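Local coordinates for glycosyl hydrolase, family 8 (Clostridium perfringens, PDB 3REN), which probably hydrolyses alpha-glucosidic bonds as an alpha-amylase, on an (alpha/alpha)6-barrel of the kind found in glycoside hydrolase family 8, at residues A143-L156 / K188-I200. Sequence-based numbering, arbitrary orientation.
With EDO (1,2-ethanediol), chain K.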
loop_
_atom_site.group_PDB
_atom_site.type_symbol
_atom_site.label_atom_id
_atom_site.label_comp_id
_atom_site.label_asym_id
_atom_site.label_seq_id
_atom_site.Cartn_x
_atom_site.Cartn_y
_atom_site.Cartn_z
ATOM N N ALA A 143 -13.211 5.448 -11.075
ATOM C CA ALA A 143 -13.876 6.049 -9.925
ATOM C C ALA A 143 -15.385 5.915 -10.060
ATOM O O ALA A 143 -16.047 5.552 -9.087
ATOM C CB ALA A 143 -13.505 7.495 -9.792
ATOM N N ASN A 144 -15.918 6.198 -11.265
ATOM C CA ASN A 144 -17.366 6.086 -11.518
ATOM C C ASN A 144 -17.854 4.646 -11.341
ATOM O O ASN A 144 -18.961 4.406 -10.816
ATOM C CB ASN A 144 -17.753 6.645 -12.912
ATOM C CG ASN A 144 -17.733 8.192 -12.968
ATOM O OD1 ASN A 144 -17.886 8.862 -11.968
ATOM N ND2 ASN A 144 -17.574 8.745 -14.164
ATOM N N SER A 145 -17.034 3.693 -11.771
ATOM C CA SER A 145 -17.308 2.271 -11.545
ATOM C C SER A 145 -17.287 1.872 -10.071
ATOM O O SER A 145 -18.050 1.002 -9.651
ATOM C CB SER A 145 -16.308 1.414 -12.311
ATOM O OG SER A 145 -16.444 1.653 -13.689
ATOM N N LEU A 146 -16.402 2.482 -9.288
ATOM C CA LEU A 146 -16.405 2.263 -7.828
ATOM C C LEU A 146 -17.709 2.761 -7.239
ATOM O O LEU A 146 -18.306 2.073 -6.409
ATOM C CB LEU A 146 -15.270 2.990 -7.123
ATOM C CG LEU A 146 -13.936 2.304 -6.911
ATOM C CD1 LEU A 146 -12.988 3.312 -6.260
ATOM C CD2 LEU A 146 -14.083 1.008 -6.105
ATOM N N LEU A 147 -18.150 3.944 -7.670
ATOM C CA LEU A 147 -19.413 4.533 -7.157
ATOM C C LEU A 147 -20.644 3.700 -7.520
ATOM O O LEU A 147 -21.560 3.540 -6.702
ATOM C CB LEU A 147 -19.616 5.957 -7.655
ATOM C CG LEU A 147 -18.699 6.970 -6.981
ATOM C CD1 LEU A 147 -18.879 8.301 -7.643
ATOM C CD2 LEU A 147 -18.935 7.082 -5.473
ATOM N N LYS A 148 -20.658 3.230 -8.755
ATOM C CA LYS A 148 -21.702 2.365 -9.260
ATOM C C LYS A 148 -21.740 0.975 -8.626
ATOM O O LYS A 148 -22.814 0.397 -8.465
ATOM C CB LYS A 148 -21.591 2.236 -10.782
ATOM C CG LYS A 148 -22.646 1.338 -11.408
ATOM N N HIS A 149 -20.570 0.413 -8.320
ATOM C CA HIS A 149 -20.511 -0.998 -7.983
ATOM C C HIS A 149 -20.104 -1.316 -6.556
ATOM O O HIS A 149 -20.319 -2.447 -6.093
ATOM C CB HIS A 149 -19.577 -1.745 -8.927
ATOM C CG HIS A 149 -20.025 -1.732 -10.351
ATOM N ND1 HIS A 149 -21.236 -2.253 -10.754
ATOM C CD2 HIS A 149 -19.440 -1.236 -11.466
ATOM C CE1 HIS A 149 -21.366 -2.099 -12.063
ATOM N NE2 HIS A 149 -20.289 -1.484 -12.515
ATOM N N ALA A 150 -19.515 -0.355 -5.860
ATOM C CA ALA A 150 -18.978 -0.646 -4.534
ATOM C C ALA A 150 -19.550 0.235 -3.437
ATOM O O ALA A 150 -19.151 0.080 -2.282
ATOM C CB ALA A 150 -17.480 -0.516 -4.530
ATOM N N GLU A 151 -20.445 1.163 -3.788
ATOM C CA GLU A 151 -20.886 2.181 -2.834
ATOM C C GLU A 151 -22.246 1.838 -2.213
ATOM O O GLU A 151 -23.152 1.377 -2.891
ATOM C CB GLU A 151 -20.892 3.574 -3.470
ATOM C CG GLU A 151 -21.290 4.743 -2.513
ATOM C CD GLU A 151 -22.784 5.062 -2.536
ATOM O OE1 GLU A 151 -23.501 4.526 -3.411
ATOM O OE2 GLU A 151 -23.271 5.819 -1.665
ATOM N N GLU A 152 -22.356 2.026 -0.921
ATOM C CA GLU A 152 -23.572 1.814 -0.194
ATOM C C GLU A 152 -23.615 2.886 0.911
ATOM O O GLU A 152 -22.802 2.856 1.773
ATOM C CB GLU A 152 -23.554 0.363 0.312
ATOM O OE1 GLU A 152 -25.860 -1.086 -0.845
ATOM O OE2 GLU A 152 -27.063 -0.637 0.880
ATOM N N ASN A 153 -24.563 3.811 0.843
ATOM C CA ASN A 153 -24.725 4.909 1.819
ATOM C C ASN A 153 -23.419 5.636 2.111
ATOM O O ASN A 153 -22.968 5.785 3.273
ATOM C CB ASN A 153 -25.411 4.429 3.097
ATOM C CG ASN A 153 -26.798 3.859 2.826
ATOM O OD1 ASN A 153 -27.063 2.692 3.139
ATOM N ND2 ASN A 153 -27.695 4.679 2.225
ATOM N N GLU A 154 -22.813 6.092 1.015
ATOM C CA GLU A 154 -21.530 6.771 1.038
ATOM C C GLU A 154 -20.338 5.971 1.587
ATOM O O GLU A 154 -19.275 6.542 1.774
ATOM C CB GLU A 154 -21.663 8.129 1.720
ATOM C CG GLU A 154 -22.469 9.113 0.891
ATOM C CD GLU A 154 -22.798 10.374 1.659
ATOM O OE1 GLU A 154 -22.544 11.483 1.129
ATOM O OE2 GLU A 154 -23.303 10.244 2.805
ATOM N N THR A 155 -20.523 4.677 1.847
ATOM C CA THR A 155 -19.435 3.779 2.275
ATOM C C THR A 155 -19.012 2.869 1.091
ATOM O O THR A 155 -19.865 2.242 0.468
ATOM C CB THR A 155 -19.913 2.843 3.410
ATOM O OG1 THR A 155 -20.313 3.622 4.535
ATOM C CG2 THR A 155 -18.824 1.845 3.858
ATOM N N LEU A 156 -17.714 2.802 0.809
ATOM C CA LEU A 156 -17.154 1.832 -0.137
ATOM C C LEU A 156 -16.840 0.503 0.562
ATOM O O LEU A 156 -16.107 0.459 1.564
ATOM C CB LEU A 156 -15.861 2.380 -0.797
ATOM C CG LEU A 156 -15.891 3.710 -1.543
ATOM C CD1 LEU A 156 -14.586 3.927 -2.344
ATOM C CD2 LEU A 156 -17.090 3.692 -2.495
ATOM N N LYS A 188 -19.443 15.034 -5.875
ATOM C CA LYS A 188 -20.044 13.798 -5.308
ATOM C C LYS A 188 -19.064 13.048 -4.391
ATOM O O LYS A 188 -19.485 12.310 -3.509
ATOM C CB LYS A 188 -20.590 12.840 -6.370
ATOM C CG LYS A 188 -19.606 12.424 -7.453
ATOM C CD LYS A 188 -20.328 11.711 -8.615
ATOM C CE LYS A 188 -19.375 11.635 -9.808
ATOM N NZ LYS A 188 -19.816 10.702 -10.883
ATOM N N TRP A 189 -17.761 13.246 -4.601
ATOM C CA TRP A 189 -16.758 12.555 -3.777
ATOM C C TRP A 189 -16.534 13.147 -2.388
ATOM O O TRP A 189 -15.880 12.505 -1.554
ATOM C CB TRP A 189 -15.442 12.372 -4.520
ATOM C CG TRP A 189 -15.532 11.236 -5.506
ATOM C CD1 TRP A 189 -15.880 11.322 -6.824
ATOM C CD2 TRP A 189 -15.313 9.855 -5.232
ATOM N NE1 TRP A 189 -15.874 10.062 -7.390
ATOM C CE2 TRP A 189 -15.520 9.149 -6.437
ATOM C CE3 TRP A 189 -14.921 9.138 -4.076
ATOM C CZ2 TRP A 189 -15.385 7.746 -6.530
ATOM C CZ3 TRP A 189 -14.781 7.749 -4.174
ATOM C CH2 TRP A 189 -15.012 7.070 -5.393
ATOM N N GLU A 190 -17.076 14.351 -2.136
ATOM C CA GLU A 190 -17.008 14.996 -0.801
ATOM C C GLU A 190 -17.761 14.214 0.244
ATOM O O GLU A 190 -17.282 14.043 1.382
ATOM C CB GLU A 190 -17.546 16.432 -0.835
ATOM C CG GLU A 190 -16.656 17.362 -1.650
ATOM C CD GLU A 190 -17.154 18.805 -1.687
ATOM O OE1 GLU A 190 -18.268 19.104 -1.154
ATOM O OE2 GLU A 190 -16.395 19.638 -2.250
ATOM N N GLY A 191 -18.951 13.747 -0.138
ATOM C CA GLY A 191 -19.747 12.917 0.742
ATOM C C GLY A 191 -19.039 11.608 1.066
ATOM O O GLY A 191 -19.120 11.113 2.194
ATOM N N ILE A 192 -18.358 11.035 0.074
ATOM C CA ILE A 192 -17.630 9.777 0.289
ATOM C C ILE A 192 -16.462 10.013 1.238
ATOM O O ILE A 192 -16.273 9.231 2.175
ATOM C CB ILE A 192 -17.091 9.146 -1.043
ATOM C CG1 ILE A 192 -18.238 8.897 -2.038
ATOM C CG2 ILE A 192 -16.425 7.850 -0.756
ATOM C CD1 ILE A 192 -19.098 7.716 -1.671
ATOM N N TYR A 193 -15.678 11.079 0.975
ATOM C CA TYR A 193 -14.596 11.503 1.862
ATOM C C TYR A 193 -15.073 11.705 3.299
ATOM O O TYR A 193 -14.414 11.230 4.241
ATOM C CB TYR A 193 -13.904 12.801 1.372
ATOM C CG TYR A 193 -12.717 13.218 2.244
ATOM C CD1 TYR A 193 -12.904 13.891 3.457
ATOM C CD2 TYR A 193 -11.403 12.930 1.852
ATOM C CE1 TYR A 193 -11.840 14.261 4.232
ATOM C CE2 TYR A 193 -10.329 13.302 2.625
ATOM C CZ TYR A 193 -10.549 13.967 3.807
ATOM O OH TYR A 193 -9.474 14.355 4.566
ATOM N N GLU A 194 -16.187 12.420 3.468
ATOM C CA GLU A 194 -16.745 12.728 4.805
ATOM C C GLU A 194 -17.181 11.458 5.556
ATOM O O GLU A 194 -16.899 11.315 6.748
ATOM C CB GLU A 194 -17.924 13.710 4.746
ATOM C CG GLU A 194 -17.605 15.107 4.188
ATOM C CD GLU A 194 -16.670 15.951 5.085
ATOM O OE1 GLU A 194 -16.922 16.060 6.313
ATOM O OE2 GLU A 194 -15.688 16.535 4.556
ATOM N N LYS A 195 -17.857 10.541 4.861
ATOM C CA LYS A 195 -18.237 9.269 5.478
ATOM C C LYS A 195 -17.029 8.389 5.849
ATOM O O LYS A 195 -16.938 7.892 6.982
ATOM C CB LYS A 195 -19.241 8.510 4.621
ATOM C CG LYS A 195 -19.643 7.111 5.165
ATOM C CD LYS A 195 -20.417 7.189 6.505
ATOM C CE LYS A 195 -21.001 5.828 6.885
ATOM N NZ LYS A 195 -21.416 5.746 8.322
ATOM N N SER A 196 -16.116 8.210 4.896
ATOM C CA SER A 196 -14.835 7.525 5.108
ATOM C C SER A 196 -14.066 8.071 6.315
ATOM O O SER A 196 -13.648 7.308 7.208
ATOM C CB SER A 196 -13.970 7.652 3.842
ATOM O OG SER A 196 -14.644 7.025 2.757
ATOM N N ASN A 197 -13.910 9.389 6.361
ATOM C CA ASN A 197 -13.179 9.996 7.436
ATOM C C ASN A 197 -13.894 9.765 8.792
ATOM O O ASN A 197 -13.244 9.514 9.826
ATOM C CB ASN A 197 -12.957 11.491 7.173
ATOM C CG ASN A 197 -11.944 12.088 8.129
ATOM O OD1 ASN A 197 -10.833 11.542 8.312
ATOM N ND2 ASN A 197 -12.326 13.197 8.778
ATOM N N SER A 198 -15.225 9.799 8.754
ATOM C CA SER A 198 -16.031 9.538 9.954
ATOM C C SER A 198 -15.848 8.102 10.434
ATOM O O SER A 198 -15.734 7.870 11.621
ATOM C CB SER A 198 -17.500 9.890 9.716
ATOM O OG SER A 198 -18.329 9.280 10.689
ATOM N N ILE A 199 -15.776 7.151 9.506
ATOM C CA ILE A 199 -15.481 5.756 9.832
ATOM C C ILE A 199 -14.111 5.648 10.534
ATOM O O ILE A 199 -13.988 5.002 11.583
ATOM C CB ILE A 199 -15.559 4.845 8.573
ATOM C CG1 ILE A 199 -16.985 4.803 8.029
ATOM C CG2 ILE A 199 -15.132 3.457 8.868
ATOM C CD1 ILE A 199 -17.160 4.034 6.677
ATOM N N ILE A 200 -13.085 6.295 9.968
ATOM C CA ILE A 200 -11.752 6.302 10.564
ATOM C C ILE A 200 -11.816 6.908 11.957
ATOM O O ILE A 200 -11.377 6.302 12.949
ATOM C CB ILE A 200 -10.730 7.138 9.722
ATOM C CG1 ILE A 200 -10.582 6.582 8.307
ATOM C CG2 ILE A 200 -9.383 7.207 10.432
ATOM C CD1 ILE A 200 -10.413 5.118 8.262
HETATM C C1 EDO K . -19.580 5.712 10.787
HETATM O O1 EDO K . -19.229 7.045 10.413
HETATM C C2 EDO K . -18.825 5.298 12.043
HETATM O O2 EDO K . -19.646 5.682 13.142
HETATM O O HOH W 1 -16.093 10.081 -10.267
HETATM O O HOH W 2 -16.627 5.128 2.251
HETATM O O HOH W 3 -21.020 11.645 3.972
#
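Leu147 of helix 133-150 lies over one face of the Trp189 indole of helix 188-201. Its CG comes down on CZ2, 3.4 Å away. From there CD1 leans toward NE1 and CE2 at the pyrrole side, while CD2 stands over the six-membered ring in a CH-pi contact, 4.0 Å from the ring centroid and 21° off its normal, and also touches Ile192 CD1. The edge of the indole is lined as well: Ala143 O lies near the ring plane at CZ2, Leu156 CD1 approaches CZ3, and a water in the plane accepts from NE1. That water donates to Asn144 OD1, which also takes a hydrogen bond from Lys188 NZ at 2.9 Å, the ammonium standing 37° out of the carbonyl plane. Lys188 reaches it with an extended chain, whose CD passes Leu147 CD1.

Further along, the type I' turn from Glu152 to Thr155 lies against the helix, with Glu154 and Ile192 only 5.0 Å apart between CA atoms. Of the Glu154 side chain, CB lies beside Lys195 CB, CG and CD pass Gly191 O, and OE1 ends 3.2 Å from Gly191 CA, where the helix has no side chain. Just before the turn, the Glu151 chain bends at chi2 (-92°), and its OE2 accepts from Glu154 N. A second water is gripped by Glu154 O, Leu156 N and Ser196 OG, tying hairpin to helix. The aliphatic part of Lys195 passes Thr155 OG1, and its NZ hydrogen-bonds Gln221 OE1. Leu146 and Leu156 also touch helix 113-130, and Trp189 touches Leu182 and Ser183 of helix 176-185. Helix 133-150 and its short beta-hairpin thus pack against helix 188-201, with helix 176-185 between them in sequence, in an (alpha/alpha)6-barrel fold.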